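Local coordinates for CCMAN5 (Cellulosimicrobium cellulans, PDB 2XSG), which probably hydrolyses alpha-mannosidic linkages as a calcium-containing GH92 family glycoside hydrolase, and enables mannose-6-phosphate modification of yeast-produced lysosomal enzymes, at residues F23-P28 and T658-A663; V15-E20 and Y648-R653; N66-G71 and M318-M323. All blocks are in the same frame, centred on the assembly; numbering follows the deposited sequence.

In the fold
All three contacts tie the N-terminal region to the catalytic region of the chain. Contacts 1 and 3 are buried near the centre of the molecule, whereas contact 2, about 9 Å from contact 1 between centres, is partly open to solvent. Contacts 1 and 2 join the same two loops, the one before strand 40-44 and the one leading into helix 665-675. Contact 3 uses the loop after strand 58-63 and the loop that follows helix 306-318, and reaches contact 1 through backbone bonds from Asp662 and Ala663. The chemistry changes with place: amide-carboxylate pairs to the loop that supplies calcium ligand Asp662 in contact 1, a peripheral salt bridge in contact 2, methionine packing in contact 3.

Contact 1. Residues F23-P28 and T658-A663; sequences FGNDMP and TMDNDA. With CA (calcium ion), chain C.
Asn25 with Asp660, and Asn661 with Asp26, form two amide-carboxylate pairs across this contact, one amide from each loop. Asn25 ND2 donates to Asp660 OD1 at 2.7 Å; the acceptor lies in the plane of the asparagine amide, but the amide nitrogen reaches the carboxylate from above its plane, and the two flat groups are turned 59° apart. The second pair runs the other way, with Asn661 ND2 donating to Asp26 OD2 over 2.7 Å in an almost straight bond (174°). Here the syn lone pair of the carboxylate is used, and Asn661 reaches it because its CG is anti to the backbone N (chi1 -154°). Ser667 also hydrogen-bonds Asn661 ND2, so both amide protons can be engaged.

Backbone contacts fill the strip between these pairs. Asn661 N donates to Gly24 O at 3.1 Å, and Gly24 CA approaches Met659 O at 3.4 Å in a CA-H...O contact. That carbonyl oxygen is buried without a conventional hydrogen-bond partner, so the C-H contact is what meets it from this side. Met659 itself is the centre of an inverse gamma turn. The loops belong to the N-terminal and catalytic regions of the GH92 enzyme, and they meet beside its calcium site.

Water and metal add a third kind of interaction. One water bridges Gly24 N and Asp660 OD1, lying 2.6 Å from that OD1, which therefore takes a water as well as Asn25. Asp662 OD2 binds the calcium ion at 2.5 Å, and Asn588 and Glu589 are its other protein ligands. A second water, itself a ligand of the metal, donates to Asp660 O at 2.9 Å and so couples the Asp660 backbone to the metal.

Contact 2. Residues V15-E20 and Y648-R653; sequences VFVGTE and YRLDPR
Glu20 and Arg653 lie obliquely across one another at the outer end of the contact, their carboxylate and guanidinium planes nearly perpendicular (88°). Arg653 NE points at Glu20 OE2 over 3.0 Å in a nearly straight salt-bridge hydrogen bond. The oxygen sits at the guanidinium edge, in its plane, while the nitrogen stands well above the plane of the carboxylate. Glu20 CG is anti to the backbone N (chi1 -176°) and the chain continues extended, which carries the carboxylate over the aliphatic part of the arginine; Glu20 CD comes within 3.6 Å of Arg653 CG. Its other oxygen, OE1, rests at 3.7 Å from Pro652 CB, with the proline ring crossing the glutamate obliquely.

Behind this pair the backbones interlock. Residues Phe16 to Thr19 form a type II beta turn, with Gly18 in its positive-phi corner and Thr19 OG1 donating to Phe16 O as well. The turn docks on the 648-653 loop, which leads toward helix 665-675 and in which Asp651 OD2 accepts from Arg653 N in an Asx turn. Gly18 N donates to Asp651 O at 3.3 Å, on a lone pair in the carbonyl plane; Glu20 N instead meets Pro652 O at 3.0 Å from above the carbonyl plane. Phe16 O receives a CA-H...O contact from Pro652 CA, and Val17 CA gives one to Asp651 O.

Farther inward, Val17 and Leu650 cross at about a right angle. The CG2 branch of Val17 touches Leu650 CD1 at 3.6 Å, whereas its CG1 branch turns to Arg649 O. Both residues also pack on helix 306-318, Val17 on Thr313 and Leu650 on Arg309 and Leu310.

Contact 3. Residues N66-G71 and M318-M323; sequences NLDGVG and MFAMPM
Asn66 meets Met323 through its backbone: Asn66 O lies 3.4 Å from the methyl CE at the end of that bent side chain. The Asn66 side chain folds back, OD1 accepting from Leu67 N, while ND2 bonds to Thr50. At Leu67 the CD2 branch is laid against both methionine methyls, 3.5 Å from Met323 CE and 3.9 Å from Met321 CE, and the leucine crosses each chain at about a right angle. Asp68 comes next. Its backbone N donates a weak hydrogen bond to Met321 SD over 3.4 Å, a sulfur brought there by a side chain that is extended about chi2 and bends at chi3 (66°). The Asp68 carboxylate lies over Ala320 CB, with OD1 at 3.8 Å, and OD1 forms a salt bridge with Lys38. Past Asp68, Gly69 pairs by backbone with Asp662 and Gly71 N binds a B3P molecule, probably from the crystallisation liquor. The opposing loop, with a cis peptide before Pro322, connects helix 306-318 to strand 323-324; Met318 packs on helices 353-366 and 665-675, and Pro322 on helices 353-366 and 368-387.

Contact 1. Residues F23-P28 and T658-A663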
loop_
_atom_site.group_PDB
_atom_site.type_symbol
_atom_site.label_atom_id
_atom_site.label_comp_id
_atom_site.label_asym_id
_atom_site.label_seq_id
_atom_site.Cartn_x
_atom_site.Cartn_y
_atom_site.Cartn_z
ATOM N N PHE A 23 10.331 9.722 3.535
ATOM C CA PHE A 23 9.951 9.098 4.817
ATOM C C PHE A 23 8.566 8.426 4.740
ATOM O O PHE A 23 7.731 8.564 5.642
ATOM C CB PHE A 23 10.031 10.100 5.990
ATOM C CG PHE A 23 11.417 10.671 6.225
ATOM C CD1 PHE A 23 12.284 10.078 7.147
ATOM C CD2 PHE A 23 11.846 11.807 5.533
ATOM C CE1 PHE A 23 13.577 10.605 7.380
ATOM C CE2 PHE A 23 13.126 12.344 5.742
ATOM C CZ PHE A 23 13.998 11.740 6.676
ATOM N N GLY A 24 8.322 7.701 3.650
ATOM C CA GLY A 24 7.066 6.976 3.511
ATOM C C GLY A 24 6.425 7.055 2.136
ATOM O O GLY A 24 5.793 6.101 1.703
ATOM N N ASN A 25 6.595 8.192 1.459
ATOM C CA ASN A 25 5.995 8.450 0.145
ATOM C C ASN A 25 4.475 8.343 0.115
ATOM O O ASN A 25 3.904 7.861 -0.847
ATOM C CB ASN A 25 6.678 7.645 -0.968
ATOM C CG ASN A 25 8.022 8.256 -1.369
ATOM O OD1 ASN A 25 8.078 9.403 -1.822
ATOM N ND2 ASN A 25 9.106 7.493 -1.205
ATOM N N ASP A 26 3.837 8.787 1.198
ATOM C CA ASP A 26 2.384 8.889 1.257
ATOM C C ASP A 26 1.905 10.304 0.946
ATOM O O ASP A 26 2.702 11.254 0.882
ATOM C CB ASP A 26 1.879 8.438 2.629
ATOM C CG ASP A 26 1.821 6.932 2.752
ATOM O OD1 ASP A 26 1.451 6.239 1.750
ATOM O OD2 ASP A 26 2.150 6.439 3.843
ATOM N N MET A 27 0.602 10.437 0.752
ATOM C CA MET A 27 0.024 11.689 0.283
ATOM C C MET A 27 -1.008 12.255 1.265
ATOM O O MET A 27 -1.707 11.500 1.926
ATOM C CB MET A 27 -0.629 11.473 -1.090
ATOM C CG MET A 27 -1.859 10.559 -1.066
ATOM S SD MET A 27 -2.365 10.080 -2.730
ATOM C CE MET A 27 -1.149 8.784 -3.059
ATOM N N PRO A 28 -1.118 13.593 1.345
ATOM C CA PRO A 28 -2.215 14.179 2.109
ATOM C C PRO A 28 -3.512 14.301 1.281
ATOM O O PRO A 28 -4.491 14.872 1.753
ATOM C CB PRO A 28 -1.679 15.564 2.446
ATOM C CG PRO A 28 -0.874 15.926 1.223
ATOM C CD PRO A 28 -0.241 14.627 0.755
ATOM N N THR A 658 13.779 6.051 3.358
ATOM C CA THR A 658 13.679 4.982 2.334
ATOM C C THR A 658 12.534 3.967 2.540
ATOM O O THR A 658 12.267 3.130 1.662
ATOM C CB THR A 658 14.961 4.128 2.170
ATOM O OG1 THR A 658 15.061 3.231 3.285
ATOM C CG2 THR A 658 16.230 4.968 2.016
ATOM N N MET A 659 11.896 4.001 3.696
ATOM C CA MET A 659 10.885 3.005 4.026
ATOM C C MET A 659 9.533 3.368 3.407
ATOM O O MET A 659 8.718 4.023 4.032
ATOM C CB MET A 659 10.782 2.861 5.546
ATOM C CG MET A 659 9.690 1.905 6.045
ATOM S SD MET A 659 9.794 1.826 7.839
ATOM C CE MET A 659 8.335 0.861 8.211
ATOM N N ASP A 660 9.323 2.977 2.153
ATOM C CA ASP A 660 8.081 3.300 1.452
ATOM C C ASP A 660 6.965 2.479 2.064
ATOM O O ASP A 660 7.197 1.350 2.475
ATOM C CB ASP A 660 8.217 2.974 -0.036
ATOM C CG ASP A 660 9.226 3.861 -0.734
ATOM O OD1 ASP A 660 9.416 5.009 -0.273
ATOM O OD2 ASP A 660 9.848 3.409 -1.726
ATOM N N ASN A 661 5.772 3.055 2.167
ATOM C CA ASN A 661 4.623 2.333 2.716
ATOM C C ASN A 661 4.235 1.148 1.795
ATOM O O ASN A 661 3.771 0.098 2.276
ATOM C CB ASN A 661 3.433 3.293 2.886
ATOM C CG ASN A 661 2.452 2.852 3.974
ATOM O OD1 ASN A 661 2.346 1.657 4.309
ATOM N ND2 ASN A 661 1.718 3.825 4.531
ATOM N N ASP A 662 4.448 1.331 0.486
ATOM C CA ASP A 662 4.078 0.352 -0.558
ATOM C C ASP A 662 2.591 -0.016 -0.530
ATOM O O ASP A 662 2.200 -1.080 -0.023
ATOM C CB ASP A 662 4.948 -0.914 -0.487
ATOM C CG ASP A 662 6.442 -0.616 -0.662
ATOM O OD1 ASP A 662 6.834 0.038 -1.652
ATOM O OD2 ASP A 662 7.231 -1.066 0.192
ATOM N N ALA A 663 1.763 0.862 -1.079
ATOM C CA ALA A 663 0.323 0.587 -1.175
ATOM C C ALA A 663 -0.291 0.233 0.186
ATOM O O ALA A 663 -1.161 -0.648 0.287
ATOM C CB ALA A 663 0.066 -0.552 -2.197
HETATM CA CA CA C . 9.660 -1.668 0.201
HETATM O O HOH W 1 10.227 6.499 1.685
HETATM O O HOH W 2 9.583 -0.305 2.235
#

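Contact 2. Residues V15-E20 and Y648-R653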
loop_
_atom_site.group_PDB
_atom_site.type_symbol
_atom_site.label_atom_id
_atom_site.label_comp_id
_atom_site.label_asym_id
_atom_site.label_seq_id
_atom_site.Cartn_x
_atom_site.Cartn_y
_atom_site.Cartn_z
ATOM N N VAL A 15 -3.419 12.812 8.051
ATOM C CA VAL A 15 -3.072 12.523 6.654
ATOM C C VAL A 15 -1.686 13.052 6.242
ATOM O O VAL A 15 -1.231 12.806 5.131
ATOM C CB VAL A 15 -4.147 13.011 5.635
ATOM C CG1 VAL A 15 -5.523 12.406 5.929
ATOM C CG2 VAL A 15 -4.211 14.547 5.579
ATOM N N PHE A 16 -1.018 13.782 7.132
ATOM C CA PHE A 16 0.308 14.303 6.811
ATOM C C PHE A 16 1.428 13.374 7.238
ATOM O O PHE A 16 2.573 13.548 6.833
ATOM C CB PHE A 16 0.502 15.695 7.394
ATOM C CG PHE A 16 -0.350 16.731 6.730
ATOM C CD1 PHE A 16 -0.071 17.150 5.430
ATOM C CD2 PHE A 16 -1.424 17.283 7.405
ATOM C CE1 PHE A 16 -0.864 18.105 4.802
ATOM C CE2 PHE A 16 -2.228 18.240 6.792
ATOM C CZ PHE A 16 -1.945 18.657 5.491
ATOM N N VAL A 17 1.086 12.366 8.030
ATOM C CA VAL A 17 2.065 11.377 8.438
ATOM C C VAL A 17 2.613 10.680 7.204
ATOM O O VAL A 17 1.850 10.146 6.394
ATOM C CB VAL A 17 1.474 10.372 9.437
ATOM C CG1 VAL A 17 2.378 9.108 9.549
ATOM C CG2 VAL A 17 1.294 11.069 10.797
ATOM N N GLY A 18 3.934 10.706 7.067
ATOM C CA GLY A 18 4.599 10.065 5.933
ATOM C C GLY A 18 4.701 10.907 4.654
ATOM O O GLY A 18 5.121 10.391 3.618
ATOM N N THR A 19 4.334 12.189 4.726
ATOM C CA THR A 19 4.323 13.080 3.543
ATOM C C THR A 19 5.587 13.949 3.380
ATOM O O THR A 19 5.667 14.771 2.457
ATOM C CB THR A 19 3.085 13.996 3.530
ATOM O OG1 THR A 19 3.140 14.892 4.654
ATOM C CG2 THR A 19 1.765 13.161 3.568
ATOM N N GLU A 20 6.559 13.780 4.273
ATOM C CA GLU A 20 7.843 14.497 4.135
ATOM C C GLU A 20 8.861 13.664 3.363
ATOM O O GLU A 20 9.039 12.479 3.646
ATOM C CB GLU A 20 8.422 14.904 5.495
ATOM C CG GLU A 20 9.726 15.745 5.382
ATOM C CD GLU A 20 9.977 16.637 6.588
ATOM O OE1 GLU A 20 9.024 16.903 7.340
ATOM O OE2 GLU A 20 11.125 17.101 6.773
ATOM N N TYR A 648 8.143 3.919 13.326
ATOM C CA TYR A 648 6.902 4.597 13.017
ATOM C C TYR A 648 6.765 5.838 13.898
ATOM O O TYR A 648 6.842 5.713 15.126
ATOM C CB TYR A 648 5.728 3.671 13.329
ATOM C CG TYR A 648 5.550 2.530 12.368
ATOM C CD1 TYR A 648 6.281 1.353 12.515
ATOM C CD2 TYR A 648 4.614 2.602 11.343
ATOM C CE1 TYR A 648 6.119 0.283 11.622
ATOM C CE2 TYR A 648 4.419 1.522 10.452
ATOM C CZ TYR A 648 5.179 0.372 10.604
ATOM O OH TYR A 648 4.999 -0.677 9.744
ATOM N N ARG A 649 6.563 7.012 13.279
ATOM C CA ARG A 649 6.354 8.284 14.015
ATOM C C ARG A 649 5.033 8.932 13.612
ATOM O O ARG A 649 4.641 8.841 12.448
ATOM C CB ARG A 649 7.472 9.317 13.738
ATOM C CG ARG A 649 8.902 8.797 13.814
ATOM C CD ARG A 649 9.910 9.851 14.277
ATOM N NE ARG A 649 10.688 9.244 15.360
ATOM C CZ ARG A 649 11.921 9.584 15.733
ATOM N NH1 ARG A 649 12.574 10.550 15.103
ATOM N NH2 ARG A 649 12.510 8.931 16.742
ATOM N N LEU A 650 4.374 9.621 14.552
ATOM C CA LEU A 650 3.260 10.482 14.182
ATOM C C LEU A 650 3.859 11.833 13.788
ATOM O O LEU A 650 3.819 12.807 14.551
ATOM C CB LEU A 650 2.217 10.631 15.305
ATOM C CG LEU A 650 0.862 11.191 14.838
ATOM C CD1 LEU A 650 0.041 10.148 14.071
ATOM C CD2 LEU A 650 0.054 11.733 16.015
ATOM N N ASP A 651 4.419 11.858 12.581
ATOM C CA ASP A 651 5.148 12.983 12.046
ATOM C C ASP A 651 5.066 12.905 10.535
ATOM O O ASP A 651 4.895 11.808 9.975
ATOM C CB ASP A 651 6.630 12.871 12.440
ATOM C CG ASP A 651 7.381 14.160 12.234
ATOM O OD1 ASP A 651 7.155 15.094 13.028
ATOM O OD2 ASP A 651 8.163 14.259 11.267
ATOM N N PRO A 652 5.202 14.061 9.848
ATOM C CA PRO A 652 5.386 14.003 8.396
ATOM C C PRO A 652 6.543 13.065 7.988
ATOM O O PRO A 652 6.451 12.360 6.963
ATOM C CB PRO A 652 5.680 15.462 8.028
ATOM C CG PRO A 652 4.890 16.248 9.035
ATOM C CD PRO A 652 4.946 15.437 10.324
ATOM N N ARG A 653 7.610 13.032 8.787
ATOM C CA ARG A 653 8.633 12.023 8.611
ATOM C C ARG A 653 8.107 10.759 9.307
ATOM O O ARG A 653 8.481 10.464 10.445
ATOM C CB ARG A 653 9.973 12.481 9.216
ATOM C CG ARG A 653 10.554 13.768 8.626
ATOM C CD ARG A 653 11.974 14.029 9.198
ATOM N NE ARG A 653 12.671 15.065 8.433
ATOM C CZ ARG A 653 13.998 15.202 8.375
ATOM N NH1 ARG A 653 14.790 14.365 9.029
ATOM N NH2 ARG A 653 14.535 16.182 7.658
#

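Contact 3. Residues N66-G71 and M318-M323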
loop_
_atom_site.group_PDB
_atom_site.type_symbol
_atom_site.label_atom_id
_atom_site.label_comp_id
_atom_site.label_asym_id
_atom_site.label_seq_id
_atom_site.Cartn_x
_atom_site.Cartn_y
_atom_site.Cartn_z
ATOM N N ASN A 66 -3.270 8.871 -8.470
ATOM C CA ASN A 66 -2.074 8.617 -7.695
ATOM C C ASN A 66 -1.937 7.176 -7.229
ATOM O O ASN A 66 -2.848 6.358 -7.432
ATOM C CB ASN A 66 -2.041 9.560 -6.491
ATOM C CG ASN A 66 -0.711 10.258 -6.355
ATOM O OD1 ASN A 66 0.346 9.614 -6.396
ATOM N ND2 ASN A 66 -0.747 11.585 -6.204
ATOM N N LEU A 67 -0.790 6.900 -6.605
ATOM C CA LEU A 67 -0.483 5.612 -5.995
ATOM C C LEU A 67 0.138 5.868 -4.632
ATOM O O LEU A 67 1.035 6.701 -4.498
ATOM C CB LEU A 67 0.522 4.835 -6.852
ATOM C CG LEU A 67 0.082 4.368 -8.234
ATOM C CD1 LEU A 67 1.228 3.645 -8.940
ATOM C CD2 LEU A 67 -1.158 3.483 -8.133
ATOM N N ASP A 68 -0.300 5.126 -3.626
ATOM C CA ASP A 68 0.173 5.388 -2.265
ATOM C C ASP A 68 1.439 4.636 -1.949
ATOM O O ASP A 68 1.503 3.417 -2.114
ATOM C CB ASP A 68 -0.897 5.033 -1.240
ATOM C CG ASP A 68 -2.210 5.696 -1.538
ATOM O OD1 ASP A 68 -2.839 5.280 -2.532
ATOM O OD2 ASP A 68 -2.619 6.621 -0.794
ATOM N N GLY A 69 2.452 5.377 -1.516
ATOM C CA GLY A 69 3.661 4.799 -0.956
ATOM C C GLY A 69 4.554 4.019 -1.890
ATOM O O GLY A 69 5.331 3.183 -1.437
ATOM N N VAL A 70 4.475 4.286 -3.190
ATOM C CA VAL A 70 5.291 3.541 -4.157
ATOM C C VAL A 70 6.648 4.222 -4.378
ATOM O O VAL A 70 6.841 5.368 -3.957
ATOM C CB VAL A 70 4.549 3.298 -5.481
ATOM C CG1 VAL A 70 3.270 2.504 -5.217
ATOM C CG2 VAL A 70 4.234 4.606 -6.177
ATOM N N GLY A 71 7.572 3.513 -5.027
ATOM C CA GLY A 71 8.944 4.007 -5.240
ATOM C C GLY A 71 9.100 4.686 -6.596
ATOM O O GLY A 71 8.129 5.246 -7.122
ATOM N N MET A 318 -4.570 1.767 5.298
ATOM C CA MET A 318 -4.880 0.387 4.904
ATOM C C MET A 318 -6.005 0.267 3.860
ATOM O O MET A 318 -6.028 -0.692 3.087
ATOM C CB MET A 318 -5.192 -0.480 6.132
ATOM C CG MET A 318 -5.633 -1.911 5.784
ATOM S SD MET A 318 -6.087 -2.855 7.268
ATOM C CE MET A 318 -5.077 -2.012 8.410
ATOM N N PHE A 319 -6.907 1.248 3.833
ATOM C CA PHE A 319 -8.014 1.284 2.871
ATOM C C PHE A 319 -7.739 2.263 1.705
ATOM O O PHE A 319 -8.475 3.232 1.516
ATOM C CB PHE A 319 -9.336 1.654 3.593
ATOM C CG PHE A 319 -9.858 0.570 4.512
ATOM C CD1 PHE A 319 -10.805 -0.350 4.060
ATOM C CD2 PHE A 319 -9.413 0.474 5.822
ATOM C CE1 PHE A 319 -11.304 -1.367 4.910
ATOM C CE2 PHE A 319 -9.887 -0.535 6.685
ATOM C CZ PHE A 319 -10.830 -1.453 6.232
ATOM N N ALA A 320 -6.673 2.010 0.949
ATOM C CA ALA A 320 -6.333 2.823 -0.226
ATOM C C ALA A 320 -6.213 1.991 -1.505
ATOM O O ALA A 320 -6.810 2.335 -2.520
ATOM C CB ALA A 320 -5.063 3.586 0.006
ATOM N N MET A 321 -5.420 0.920 -1.472
ATOM C CA MET A 321 -5.140 0.135 -2.676
ATOM C C MET A 321 -5.354 -1.350 -2.391
ATOM O O MET A 321 -5.092 -1.781 -1.276
ATOM C CB MET A 321 -3.700 0.362 -3.149
ATOM C CG MET A 321 -3.443 1.726 -3.821
ATOM S SD MET A 321 -1.677 2.093 -4.060
ATOM C CE MET A 321 -1.155 0.850 -5.240
ATOM N N PRO A 322 -5.840 -2.127 -3.387
ATOM C CA PRO A 322 -6.247 -1.688 -4.726
ATOM C C PRO A 322 -7.449 -0.733 -4.715
ATOM O O PRO A 322 -8.250 -0.748 -3.771
ATOM C CB PRO A 322 -6.580 -3.005 -5.450
ATOM C CG PRO A 322 -6.945 -3.957 -4.343
ATOM C CD PRO A 322 -6.013 -3.582 -3.221
ATOM N N MET A 323 -7.557 0.093 -5.757
ATOM C CA MET A 323 -8.589 1.124 -5.829
ATOM C C MET A 323 -9.827 0.580 -6.505
ATOM O O MET A 323 -9.737 -0.321 -7.341
ATOM C CB MET A 323 -8.127 2.336 -6.647
ATOM C CG MET A 323 -6.715 2.814 -6.425
ATOM S SD MET A 323 -6.357 4.009 -7.741
ATOM C CE MET A 323 -4.685 3.539 -8.107
#